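Local structure of inosine-uridine preferring nucleoside hydrolase family protein (Bacillus anthracis, 2C40) at residues 51-56 with 96-101; 152-157 with 195-200; 260-265 with 287-292. The protein belongs to the inosine-uridine preferring nucleoside hydrolase family, with an alpha/beta fold whose pocket holds a calcium ion and alpha-D-ribofuranose. All blocks are in the same frame, centred on the assembly; numbering follows the deposited sequence.

How the contacts relate
Contact 1 stands apart from the other two: its centre lies about 33 Å from that of contact 2 and about 34 Å from that of contact 3, on the opposite side of the chain's centre. Contacts 2 and 3 are neighbours, with centres about 11 Å apart, and they touch directly. Ser198 OG lies 2.7 Å from Val291 O, a probable hydrogen bond, while the ring of Phe155 packs on Ile265 (CZ to CD1, 3.6 Å) and on Val290. Contact 2 is also the one that reaches the pocket, since the side chain of Leu196 is about 4 Å from the bound alpha-D-ribofuranose; the side chain of Val291 is about 14 Å from the bound alpha-D-ribofuranose.

Contact 1. Residues 51-56 with 96-101; sequences IIDRFG and VVTHVA
The carboxylate of Asp53 is the flat group that joins the two segments, and the backbone of Val97 and Thr98 meets it through successive N-H groups. Val97 N reaches the edge on the syn lone pair of Asp53 OD2, at 2.7 Å and almost straight (173° at the hydrogen). Thr98 N bonds to Asp53 OD1 at 3.1 Å, a more bent contact that is less certain because OD1 sits too close to a neighbouring atom in the model. Beside the carboxylate, Val96 CA packs 3.4 Å from Asp53 OD2. With chi1 at -75° the Asp53 CG stands beside its own backbone N and points off the helix to the loop. Ile52 adds apolar contact: the Ile52 and Thr98 side chains cross at about a right angle, CG2 to CG2 3.6 Å, although the Thr98 methyl is doubtfully placed. Thr98 OG1 is buried without a partner in the model. Arg49 NE bonds to Thr98 O, and His99 and Ala101 bond to Val62, so the same loop also reaches strand 62-64. One aspartate that holds Val97 N, and less surely Thr98 N, near the C-terminal end of helix 41-55 thus fastens a loop to the helix of a beta-alpha-beta crossover between the parallel strands 27-34 and 62-64.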
ATOM      1  N   ILE A  51       2.628 -14.157  10.365  1.00 41.97           N
ATOM      2  CA  ILE A  51       1.313 -13.988  11.002  1.00 42.76           C
ATOM      3  C   ILE A  51       1.099 -15.106  12.018  1.00 42.53           C
ATOM      4  O   ILE A  51       0.613 -14.864  13.120  1.00 42.98           O
ATOM      5  CB  ILE A  51       0.178 -13.918   9.969  1.00 42.05           C
ATOM      6  CG1 ILE A  51       0.264 -12.596   9.232  1.00 42.85           C
ATOM      7  CG2 ILE A  51      -1.194 -14.029  10.658  1.00 44.26           C
ATOM      8  CD1 ILE A  51      -0.593 -12.487   7.946  1.00 42.51           C
ATOM      9  N   ILE A  52       1.490 -16.318  11.639  1.00 42.39           N
ATOM     10  CA  ILE A  52       1.369 -17.476  12.512  1.00 41.79           C
ATOM     11  C   ILE A  52       2.319 -17.279  13.697  1.00 42.57           C
ATOM     12  O   ILE A  52       1.912 -17.456  14.834  1.00 42.79           O
ATOM     13  CB  ILE A  52       1.665 -18.769  11.756  1.00 41.38           C
ATOM     14  CG1 ILE A  52       0.624 -19.006  10.673  1.00 38.98           C
ATOM     15  CG2 ILE A  52       1.667 -19.978  12.700  1.00 40.47           C
ATOM     16  CD1 ILE A  52       1.076 -20.052   9.650  1.00 38.61           C
ATOM     17  N   ASP A  53       3.560 -16.851  13.442  1.00 42.36           N
ATOM     18  CA  ASP A  53       4.476 -16.540  14.532  1.00 42.26           C
ATOM     19  C   ASP A  53       3.905 -15.545  15.539  1.00 41.88           C
ATOM     20  O   ASP A  53       3.892 -15.806  16.743  1.00 41.75           O
ATOM     21  CB  ASP A  53       5.788 -15.918  14.020  1.00 42.71           C
ATOM     22  CG  ASP A  53       6.715 -16.922  13.385  1.00 42.00           C
ATOM     23  OD1 ASP A  53       6.325 -18.072  13.188  1.00 41.47           O
ATOM     24  OD2 ASP A  53       7.849 -16.544  13.046  1.00 46.07           O
ATOM     25  N   ARG A  54       3.468 -14.392  15.053  0.50 41.51           N
ATOM     26  CA  ARG A  54       3.063 -13.316  15.951  0.50 41.43           C
ATOM     27  C   ARG A  54       1.711 -13.596  16.612  0.50 41.92           C
ATOM     28  O   ARG A  54       1.541 -13.349  17.816  0.50 42.11           O
ATOM     29  CB  ARG A  54       3.007 -11.989  15.219  0.50 41.05           C
ATOM     30  CG  ARG A  54       2.648 -10.809  16.114  0.50 40.10           C
ATOM     31  CD  ARG A  54       3.815  -9.851  16.316  0.50 36.73           C
ATOM     32  NE  ARG A  54       3.564  -8.922  17.423  0.50 36.42           N
ATOM     33  CZ  ARG A  54       4.163  -7.737  17.582  0.50 36.03           C
ATOM     34  NH1 ARG A  54       5.043  -7.296  16.677  0.50 31.11           N
ATOM     35  NH2 ARG A  54       3.856  -6.975  18.638  0.50 36.02           N
ATOM     36  N   PHE A  55       0.773 -14.132  15.839  1.00 41.95           N
ATOM     37  CA  PHE A  55      -0.614 -14.190  16.256  1.00 42.29           C
ATOM     38  C   PHE A  55      -1.183 -15.601  16.365  1.00 42.65           C
ATOM     39  O   PHE A  55      -2.349 -15.764  16.713  1.00 42.00           O
ATOM     40  CB  PHE A  55      -1.459 -13.378  15.269  1.00 42.04           C
ATOM     41  CG  PHE A  55      -1.100 -11.928  15.193  1.00 42.31           C
ATOM     42  CD1 PHE A  55      -0.817 -11.332  13.956  1.00 43.81           C
ATOM     43  CD2 PHE A  55      -1.090 -11.123  16.334  1.00 42.12           C
ATOM     44  CE1 PHE A  55      -0.503  -9.996  13.873  1.00 40.27           C
ATOM     45  CE2 PHE A  55      -0.782  -9.767  16.239  1.00 41.37           C
ATOM     46  CZ  PHE A  55      -0.486  -9.214  15.004  1.00 40.78           C
ATOM     47  N   GLY A  56      -0.372 -16.611  16.089  1.00 43.53           N
ATOM     48  CA  GLY A  56      -0.843 -17.994  16.097  1.00 44.41           C
ATOM     49  C   GLY A  56      -0.653 -18.636  17.457  1.00 45.58           C
ATOM     50  O   GLY A  56      -0.118 -17.998  18.357  1.00 46.01           O
ATOM     51  N   VAL A  96      11.788 -15.606  11.557  1.00 45.27           N
ATOM     52  CA  VAL A  96      10.612 -16.347  11.094  1.00 45.16           C
ATOM     53  C   VAL A  96      10.788 -17.775  11.571  1.00 45.15           C
ATOM     54  O   VAL A  96      11.731 -18.476  11.167  1.00 45.30           O
ATOM     55  CB  VAL A  96      10.475 -16.291   9.567  1.00 45.01           C
ATOM     56  CG1 VAL A  96       9.207 -16.948   9.134  1.00 45.98           C
ATOM     57  CG2 VAL A  96      10.505 -14.836   9.087  1.00 47.16           C
ATOM     58  N   VAL A  97       9.879 -18.214  12.438  1.00 45.27           N
ATOM     59  CA  VAL A  97      10.018 -19.499  13.100  1.00 44.70           C
ATOM     60  C   VAL A  97       9.228 -20.593  12.389  1.00 44.77           C
ATOM     61  O   VAL A  97       9.708 -21.722  12.306  1.00 44.75           O
ATOM     62  CB  VAL A  97       9.611 -19.357  14.585  1.00 45.23           C
ATOM     63  CG1 VAL A  97       9.516 -20.744  15.298  1.00 46.28           C
ATOM     64  CG2 VAL A  97      10.600 -18.435  15.296  1.00 44.63           C
ATOM     65  N   THR A  98       8.029 -20.297  11.881  1.00 45.43           N
ATOM     66  CA  THR A  98       7.214 -21.375  11.311  1.00 45.64           C
ATOM     67  C   THR A  98       7.840 -21.795   9.983  1.00 45.75           C
ATOM     68  O   THR A  98       8.351 -20.975   9.205  1.00 45.49           O
ATOM     69  CB  THR A  98       5.672 -21.072  11.164  1.00 46.75           C
ATOM     70  OG1 THR A  98       5.302 -20.899   9.791  1.00 49.04           O
ATOM     71  CG2 THR A  98       5.213 -19.907  12.003  1.00 45.25           C
ATOM     72  N   HIS A  99       7.810 -23.093   9.747  1.00 45.54           N
ATOM     73  CA  HIS A  99       8.533 -23.677   8.668  1.00 45.38           C
ATOM     74  C   HIS A  99       7.686 -23.790   7.441  1.00 45.19           C
ATOM     75  O   HIS A  99       6.490 -24.026   7.507  1.00 45.62           O
ATOM     76  CB  HIS A  99       9.010 -25.064   9.079  1.00 46.00           C
ATOM     77  CG  HIS A  99      10.068 -25.050  10.121  1.00 45.93           C
ATOM     78  ND1 HIS A  99       9.969 -25.775  11.288  1.00 48.70           N
ATOM     79  CD2 HIS A  99      11.268 -24.429  10.163  1.00 47.64           C
ATOM     80  CE1 HIS A  99      11.068 -25.604  12.004  1.00 48.43           C
ATOM     81  NE2 HIS A  99      11.869 -24.787  11.345  1.00 47.01           N
ATOM     82  N   VAL A 100       8.344 -23.626   6.309  1.00 45.32           N
ATOM     83  CA  VAL A 100       7.832 -24.060   5.033  1.00 44.99           C
ATOM     84  C   VAL A 100       7.758 -25.594   5.042  1.00 44.39           C
ATOM     85  O   VAL A 100       8.741 -26.266   5.337  1.00 44.44           O
ATOM     86  CB  VAL A 100       8.755 -23.558   3.906  1.00 44.73           C
ATOM     87  CG1 VAL A 100       8.307 -24.088   2.540  1.00 44.99           C
ATOM     88  CG2 VAL A 100       8.758 -21.996   3.887  1.00 45.86           C
ATOM     89  N   ALA A 101       6.592 -26.136   4.719  1.00 44.07           N
ATOM     90  CA  ALA A 101       6.415 -27.586   4.626  1.00 44.18           C
ATOM     91  C   ALA A 101       7.316 -28.136   3.477  1.00 44.45           C
ATOM     92  O   ALA A 101       7.616 -27.408   2.498  1.00 44.72           O
ATOM     93  CB  ALA A 101       4.955 -27.916   4.414  1.00 43.47           C
TER

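Contact 2. Residues 152-157 with 195-200; sequences GGTFRT and TLESTN
Glu197 grips the 152-157 loop with both carboxylate oxygens. OE1 accepts Phe155 N at 2.9 Å, the donor standing 43° out of the carboxylate plane, and OE2 accepts the hydroxyl of Thr154, a very short 2.5 Å from OG1 to OE2, a length to be read with caution. A bend at chi2 (81°) of Glu197 swings the carboxylate to these donors. Next to them Leu196 N bonds to Gly153 O, in the carbonyl plane, at 3.1 Å. Arg156 covers the outside: its extended chain slides past Glu197 in the opposite direction, and Glu197 CG lies over one face of the guanidinium, 3.5 Å from NE. Leu196 CD1 rests on Thr154 CB at 3.8 Å. In the next shell, Ser198 OG accepts both Thr195 N (2.9 Å) and Thr195 OG1 (2.8 Å), consistent with a turn held in place so that Leu196 and Glu197 face the other loop. Gly153 N is bonded to Glu171, a residue of the ribofuranose pocket, and Thr154 O to Thr279. Both loops leave the C-terminal ends of adjacent parallel strands, 145-151 and 191-194, and lead on toward helices 172-176 and 206-214.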
ATOM      1  N   GLY A 152     -15.843 -18.314  -4.326  1.00 40.75           N
ATOM      2  CA  GLY A 152     -15.805 -18.400  -5.783  1.00 40.96           C
ATOM      3  C   GLY A 152     -17.194 -18.259  -6.372  1.00 41.50           C
ATOM      4  O   GLY A 152     -18.224 -18.397  -5.677  1.00 40.51           O
ATOM      5  N   GLY A 153     -17.208 -17.917  -7.655  1.00 41.91           N
ATOM      6  CA  GLY A 153     -18.412 -17.951  -8.475  1.00 41.84           C
ATOM      7  C   GLY A 153     -19.277 -16.729  -8.320  1.00 42.25           C
ATOM      8  O   GLY A 153     -19.034 -15.901  -7.445  1.00 41.21           O
ATOM      9  N   THR A 154     -20.259 -16.643  -9.215  1.00 42.56           N
ATOM     10  CA  THR A 154     -21.360 -15.692  -9.138  1.00 42.94           C
ATOM     11  C   THR A 154     -22.522 -16.167 -10.032  1.00 43.38           C
ATOM     12  O   THR A 154     -22.321 -16.855 -11.066  1.00 43.83           O
ATOM     13  CB  THR A 154     -20.894 -14.225  -9.514  1.00 43.08           C
ATOM     14  OG1 THR A 154     -21.936 -13.284  -9.285  1.00 40.40           O
ATOM     15  CG2 THR A 154     -20.414 -14.105 -10.987  1.00 43.82           C
ATOM     16  N   PHE A 155     -23.731 -15.820  -9.609  1.00 42.97           N
ATOM     17  CA  PHE A 155     -24.954 -16.159 -10.355  1.00 43.21           C
ATOM     18  C   PHE A 155     -25.676 -14.906 -10.841  1.00 42.87           C
ATOM     19  O   PHE A 155     -26.727 -15.005 -11.449  1.00 42.71           O
ATOM     20  CB  PHE A 155     -25.868 -17.111  -9.545  1.00 42.08           C
ATOM     21  CG  PHE A 155     -25.183 -18.421  -9.166  1.00 40.32           C
ATOM     22  CD1 PHE A 155     -24.606 -18.575  -7.923  1.00 40.67           C
ATOM     23  CD2 PHE A 155     -25.105 -19.458 -10.056  1.00 39.55           C
ATOM     24  CE1 PHE A 155     -23.952 -19.727  -7.593  1.00 41.24           C
ATOM     25  CE2 PHE A 155     -24.447 -20.634  -9.741  1.00 39.74           C
ATOM     26  CZ  PHE A 155     -23.878 -20.776  -8.503  1.00 39.84           C
ATOM     27  N   ARG A 156     -25.059 -13.746 -10.649  1.00 43.19           N
ATOM     28  CA  ARG A 156     -25.418 -12.544 -11.425  1.00 43.98           C
ATOM     29  C   ARG A 156     -24.973 -12.658 -12.882  1.00 44.15           C
ATOM     30  O   ARG A 156     -24.092 -13.463 -13.226  1.00 42.81           O
ATOM     31  CB  ARG A 156     -24.735 -11.311 -10.879  1.00 43.67           C
ATOM     32  CG  ARG A 156     -25.204 -10.870  -9.502  1.00 44.80           C
ATOM     33  CD  ARG A 156     -24.082 -10.123  -8.875  1.00 46.01           C
ATOM     34  NE  ARG A 156     -24.427  -9.319  -7.722  1.00 45.84           N
ATOM     35  CZ  ARG A 156     -23.512  -8.686  -6.992  1.00 44.92           C
ATOM     36  NH1 ARG A 156     -22.238  -8.796  -7.294  1.00 43.81           N
ATOM     37  NH2 ARG A 156     -23.870  -7.958  -5.939  1.00 46.83           N
ATOM     38  N   THR A 157     -25.562 -11.805 -13.717  1.00 44.44           N
ATOM     39  CA  THR A 157     -25.223 -11.710 -15.147  1.00 45.08           C
ATOM     40  C   THR A 157     -23.790 -11.236 -15.454  1.00 44.92           C
ATOM     41  O   THR A 157     -23.282 -11.475 -16.545  1.00 45.04           O
ATOM     42  CB  THR A 157     -26.184 -10.800 -15.876  1.00 44.84           C
ATOM     43  OG1 THR A 157     -26.337  -9.605 -15.115  1.00 45.84           O
ATOM     44  CG2 THR A 157     -27.528 -11.493 -16.018  1.00 45.65           C
ATOM     45  N   THR A 195     -20.214 -16.611  -2.898  1.00 42.27           N
ATOM     46  CA  THR A 195     -20.194 -15.967  -4.211  1.00 42.06           C
ATOM     47  C   THR A 195     -19.913 -14.469  -4.085  1.00 43.36           C
ATOM     48  O   THR A 195     -20.015 -13.903  -2.988  1.00 44.28           O
ATOM     49  CB  THR A 195     -21.528 -16.167  -4.921  1.00 41.00           C
ATOM     50  OG1 THR A 195     -22.570 -15.445  -4.211  1.00 43.24           O
ATOM     51  CG2 THR A 195     -21.866 -17.688  -5.037  1.00 38.14           C
ATOM     52  N   LEU A 196     -19.618 -13.802  -5.202  1.00 43.08           N
ATOM     53  CA  LEU A 196     -19.588 -12.350  -5.193  1.00 43.33           C
ATOM     54  C   LEU A 196     -20.807 -11.704  -4.508  1.00 44.20           C
ATOM     55  O   LEU A 196     -20.614 -10.737  -3.735  1.00 44.96           O
ATOM     56  CB  LEU A 196     -19.415 -11.790  -6.595  1.00 43.46           C
ATOM     57  CG  LEU A 196     -18.082 -12.155  -7.299  1.00 43.19           C
ATOM     58  CD1 LEU A 196     -18.106 -11.694  -8.768  1.00 44.42           C
ATOM     59  CD2 LEU A 196     -16.844 -11.571  -6.584  1.00 42.99           C
ATOM     60  N   GLU A 197     -22.027 -12.210  -4.782  1.00 44.36           N
ATOM     61  CA  GLU A 197     -23.299 -11.622  -4.286  1.00 44.83           C
ATOM     62  C   GLU A 197     -23.484 -11.828  -2.786  1.00 44.30           C
ATOM     63  O   GLU A 197     -24.221 -11.078  -2.154  1.00 42.44           O
ATOM     64  CB  GLU A 197     -24.575 -12.314  -4.829  1.00 46.39           C
ATOM     65  CG  GLU A 197     -24.721 -12.524  -6.286  1.00 50.01           C
ATOM     66  CD  GLU A 197     -23.966 -13.736  -6.777  1.00 48.66           C
ATOM     67  OE1 GLU A 197     -24.573 -14.799  -6.999  1.00 52.08           O
ATOM     68  OE2 GLU A 197     -22.770 -13.577  -6.950  1.00 46.79           O
ATOM     69  N   SER A 198     -22.925 -12.937  -2.279  1.00 43.92           N
ATOM     70  CA  SER A 198     -23.092 -13.395  -0.900  1.00 44.22           C
ATOM     71  C   SER A 198     -22.794 -12.283   0.089  1.00 45.85           C
ATOM     72  O   SER A 198     -23.310 -12.238   1.194  1.00 45.85           O
ATOM     73  CB  SER A 198     -22.136 -14.587  -0.644  1.00 43.80           C
ATOM     74  OG  SER A 198     -22.548 -15.735  -1.382  1.00 41.69           O
ATOM     75  N   THR A 199     -21.924 -11.383  -0.338  1.00 47.33           N
ATOM     76  CA  THR A 199     -21.343 -10.379   0.526  1.00 49.27           C
ATOM     77  C   THR A 199     -22.097  -9.024   0.462  1.00 49.28           C
ATOM     78  O   THR A 199     -21.668  -8.077   1.080  1.00 50.25           O
ATOM     79  CB  THR A 199     -19.858 -10.262   0.145  1.00 50.04           C
ATOM     80  OG1 THR A 199     -19.093  -9.847   1.276  1.00 56.81           O
ATOM     81  CG2 THR A 199     -19.656  -9.370  -1.055  1.00 49.75           C
ATOM     82  N   ASN A 200     -23.242  -8.975  -0.233  1.00 48.67           N
ATOM     83  CA  ASN A 200     -23.949  -7.741  -0.524  1.00 48.57           C
ATOM     84  C   ASN A 200     -24.220  -6.912   0.732  1.00 48.21           C
ATOM     85  O   ASN A 200     -24.127  -5.685   0.693  1.00 48.10           O
ATOM     86  CB  ASN A 200     -25.311  -8.030  -1.150  1.00 49.77           C
ATOM     87  CG  ASN A 200     -25.248  -8.356  -2.613  1.00 52.28           C
ATOM     88  OD1 ASN A 200     -24.249  -8.102  -3.278  1.00 55.76           O
ATOM     89  ND2 ASN A 200     -26.359  -8.909  -3.146  1.00 55.51           N
TER

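Contact 3. Residues 260-265 with 287-292; sequences AKVQTI and PVHVVY
Tyr292 has its CG between the backbone N and the carbonyl carbon (chi1 71°), a rotamer that folds the ring across the neighbouring strand onto Lys261. Lys261 CB sits over one face, 3.9 Å from the ring centroid, a CH-pi contact, while Val262 C lies at the ring's edge. On the other side of the sheet His289 swings its CG beside the backbone N (chi1 -50°), and Thr264 OG1 takes the corresponding position on its own residue. The two side chains run side by side in the same direction, and Thr264 OG1 meets the ring edge in plane at ND1, at 2.6 Å, either atom a possible donor.

The backbones form an antiparallel pair, the short strand axes 149° apart. Lys261 with Tyr292, Gln263 with Val290 and Ile265 with Val288 are hydrogen-bonded pairs, each closed by two bonds. Val262 with Val291 is a non-hydrogen-bonded pair, whose CG2 methyls meet at 3.8 Å. Ile265 CG1 lies 3.8 Å from Val290 CG2, on the face that carries Tyr292. Just before the strand, Ala260 CB presses tightly on Val291 CG1 (3.4 Å). One water bridges the strands, donating to Val262 O at 3.0 Å and lying 3.2 Å from Tyr292 OH.

Strands 286-292 and 261-269 form the antiparallel extension beside the parallel strands of the mixed sheet. Strand 191-194 flanks 286-292 on its other side, and Glu190, just ahead of 191-194, is hydrogen-bonded through OE1 to His289 NE2. Bonds at both ring nitrogens should restrict the imidazole's rotation, and the carboxylate might favour its protonated form.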
ATOM      1  N   ALA A 260     -24.893 -16.236   8.422  1.00 44.04           N
ATOM      2  CA  ALA A 260     -25.590 -16.135   7.165  1.00 43.34           C
ATOM      3  C   ALA A 260     -26.565 -17.295   7.018  1.00 43.55           C
ATOM      4  O   ALA A 260     -26.745 -18.105   7.941  1.00 43.03           O
ATOM      5  CB  ALA A 260     -24.595 -16.126   6.035  1.00 44.17           C
ATOM      6  N   LYS A 261     -27.262 -17.300   5.888  1.00 43.11           N
ATOM      7  CA  LYS A 261     -28.119 -18.390   5.489  1.00 42.92           C
ATOM      8  C   LYS A 261     -27.491 -19.041   4.286  1.00 43.01           C
ATOM      9  O   LYS A 261     -26.542 -18.540   3.730  1.00 42.85           O
ATOM     10  CB  LYS A 261     -29.497 -17.868   5.125  1.00 42.73           C
ATOM     11  CG  LYS A 261     -30.368 -17.551   6.328  1.00 43.54           C
ATOM     12  CD  LYS A 261     -30.893 -16.151   6.186  1.00 46.16           C
ATOM     13  CE  LYS A 261     -31.978 -15.805   7.172  1.00 44.47           C
ATOM     14  NZ  LYS A 261     -33.216 -16.234   6.537  1.00 45.65           N
ATOM     15  N   VAL A 262     -28.043 -20.162   3.891  1.00 43.64           N
ATOM     16  CA  VAL A 262     -27.572 -20.899   2.740  1.00 44.36           C
ATOM     17  C   VAL A 262     -28.795 -21.415   1.928  1.00 43.88           C
ATOM     18  O   VAL A 262     -29.750 -21.936   2.504  1.00 41.70           O
ATOM     19  CB  VAL A 262     -26.674 -22.037   3.225  1.00 44.99           C
ATOM     20  CG1 VAL A 262     -26.674 -23.183   2.271  1.00 47.88           C
ATOM     21  CG2 VAL A 262     -25.262 -21.532   3.413  1.00 45.26           C
ATOM     22  N   GLN A 263     -28.746 -21.233   0.604  1.00 43.72           N
ATOM     23  CA  GLN A 263     -29.714 -21.826  -0.312  1.00 44.39           C
ATOM     24  C   GLN A 263     -28.971 -22.823  -1.195  1.00 43.68           C
ATOM     25  O   GLN A 263     -27.993 -22.487  -1.875  1.00 42.46           O
ATOM     26  CB  GLN A 263     -30.437 -20.775  -1.189  1.00 44.74           C
ATOM     27  CG  GLN A 263     -31.919 -20.531  -0.814  1.00 48.94           C
ATOM     28  CD  GLN A 263     -32.865 -21.653  -1.225  1.00 50.85           C
ATOM     29  OE1 GLN A 263     -32.475 -22.809  -1.359  1.00 54.57           O
ATOM     30  NE2 GLN A 263     -34.111 -21.300  -1.465  1.00 52.75           N
ATOM     31  N   THR A 264     -29.444 -24.053  -1.167  1.00 43.30           N
ATOM     32  CA  THR A 264     -28.917 -25.092  -2.023  1.00 43.27           C
ATOM     33  C   THR A 264     -29.454 -24.876  -3.421  1.00 43.39           C
ATOM     34  O   THR A 264     -30.664 -24.789  -3.614  1.00 43.78           O
ATOM     35  CB  THR A 264     -29.317 -26.468  -1.503  1.00 43.07           C
ATOM     36  OG1 THR A 264     -28.758 -26.626  -0.193  1.00 42.62           O
ATOM     37  CG2 THR A 264     -28.815 -27.577  -2.448  1.00 41.84           C
ATOM     38  N   ILE A 265     -28.543 -24.751  -4.374  1.00 43.84           N
ATOM     39  CA  ILE A 265     -28.896 -24.669  -5.781  1.00 44.26           C
ATOM     40  C   ILE A 265     -28.029 -25.668  -6.537  1.00 43.73           C
ATOM     41  O   ILE A 265     -26.985 -26.027  -6.043  1.00 43.71           O
ATOM     42  CB  ILE A 265     -28.805 -23.204  -6.356  1.00 44.51           C
ATOM     43  CG1 ILE A 265     -27.381 -22.736  -6.555  1.00 44.67           C
ATOM     44  CG2 ILE A 265     -29.627 -22.163  -5.499  1.00 44.76           C
ATOM     45  CD1 ILE A 265     -27.266 -21.830  -7.788  1.00 44.46           C
ATOM     46  N   PRO A 287     -25.341 -30.031  -6.488  1.00 43.66           N
ATOM     47  CA  PRO A 287     -25.715 -29.184  -5.361  1.00 43.51           C
ATOM     48  C   PRO A 287     -24.575 -28.381  -4.717  1.00 43.95           C
ATOM     49  O   PRO A 287     -23.483 -28.898  -4.406  1.00 42.97           O
ATOM     50  CB  PRO A 287     -26.356 -30.175  -4.386  1.00 44.13           C
ATOM     51  CG  PRO A 287     -25.742 -31.494  -4.749  1.00 43.88           C
ATOM     52  CD  PRO A 287     -25.611 -31.461  -6.204  1.00 43.84           C
ATOM     53  N   VAL A 288     -24.885 -27.109  -4.522  1.00 43.64           N
ATOM     54  CA  VAL A 288     -23.991 -26.151  -3.953  1.00 44.43           C
ATOM     55  C   VAL A 288     -24.841 -25.309  -3.002  1.00 43.92           C
ATOM     56  O   VAL A 288     -25.955 -24.926  -3.319  1.00 43.64           O
ATOM     57  CB  VAL A 288     -23.257 -25.369  -5.107  1.00 44.85           C
ATOM     58  CG1 VAL A 288     -22.963 -24.046  -4.770  1.00 45.17           C
ATOM     59  CG2 VAL A 288     -21.952 -26.081  -5.488  1.00 46.78           C
ATOM     60  N   HIS A 289     -24.290 -25.047  -1.824  1.00 43.84           N
ATOM     61  CA  HIS A 289     -24.947 -24.311  -0.744  1.00 42.98           C
ATOM     62  C   HIS A 289     -24.428 -22.872  -0.713  1.00 42.31           C
ATOM     63  O   HIS A 289     -23.367 -22.573  -0.203  1.00 41.93           O
ATOM     64  CB  HIS A 289     -24.688 -25.048   0.576  1.00 43.25           C
ATOM     65  CG  HIS A 289     -24.991 -26.516   0.502  1.00 44.90           C
ATOM     66  ND1 HIS A 289     -26.275 -27.007   0.417  1.00 47.07           N
ATOM     67  CD2 HIS A 289     -24.174 -27.594   0.459  1.00 47.08           C
ATOM     68  CE1 HIS A 289     -26.236 -28.324   0.339  1.00 47.68           C
ATOM     69  NE2 HIS A 289     -24.973 -28.703   0.355  1.00 46.96           N
ATOM     70  N   VAL A 290     -25.216 -21.985  -1.283  1.00 42.05           N
ATOM     71  CA  VAL A 290     -24.828 -20.636  -1.562  1.00 41.74           C
ATOM     72  C   VAL A 290     -25.183 -19.700  -0.403  1.00 41.25           C
ATOM     73  O   VAL A 290     -26.336 -19.598   0.010  1.00 40.42           O
ATOM     74  CB  VAL A 290     -25.489 -20.137  -2.895  1.00 41.60           C
ATOM     75  CG1 VAL A 290     -25.082 -18.692  -3.186  1.00 42.22           C
ATOM     76  CG2 VAL A 290     -25.068 -21.014  -4.068  1.00 42.73           C
ATOM     77  N   VAL A 291     -24.182 -18.995   0.104  1.00 41.01           N
ATOM     78  CA  VAL A 291     -24.391 -18.152   1.259  1.00 41.18           C
ATOM     79  C   VAL A 291     -25.173 -16.914   0.815  1.00 41.86           C
ATOM     80  O   VAL A 291     -24.954 -16.396  -0.287  1.00 42.86           O
ATOM     81  CB  VAL A 291     -23.068 -17.792   1.913  1.00 40.79           C
ATOM     82  CG1 VAL A 291     -23.219 -16.679   2.977  1.00 41.76           C
ATOM     83  CG2 VAL A 291     -22.462 -19.048   2.521  1.00 41.14           C
ATOM     84  N   TYR A 292     -26.111 -16.472   1.650  1.00 41.69           N
ATOM     85  CA  TYR A 292     -26.752 -15.178   1.479  1.00 41.14           C
ATOM     86  C   TYR A 292     -27.218 -14.615   2.825  1.00 41.36           C
ATOM     87  O   TYR A 292     -27.139 -15.278   3.859  1.00 40.91           O
ATOM     88  CB  TYR A 292     -27.903 -15.285   0.488  1.00 40.74           C
ATOM     89  CG  TYR A 292     -29.095 -16.038   1.004  1.00 39.46           C
ATOM     90  CD1 TYR A 292     -29.048 -17.402   1.153  1.00 39.27           C
ATOM     91  CD2 TYR A 292     -30.262 -15.371   1.341  1.00 39.31           C
ATOM     92  CE1 TYR A 292     -30.166 -18.122   1.634  1.00 40.59           C
ATOM     93  CE2 TYR A 292     -31.406 -16.080   1.839  1.00 41.42           C
ATOM     94  CZ  TYR A 292     -31.332 -17.458   1.979  1.00 39.89           C
ATOM     95  OH  TYR A 292     -32.406 -18.190   2.431  1.00 41.35           O
TER
HETATM   96  O   HOH W   1     -32.695 -21.334   2.200  1.00 49.70           O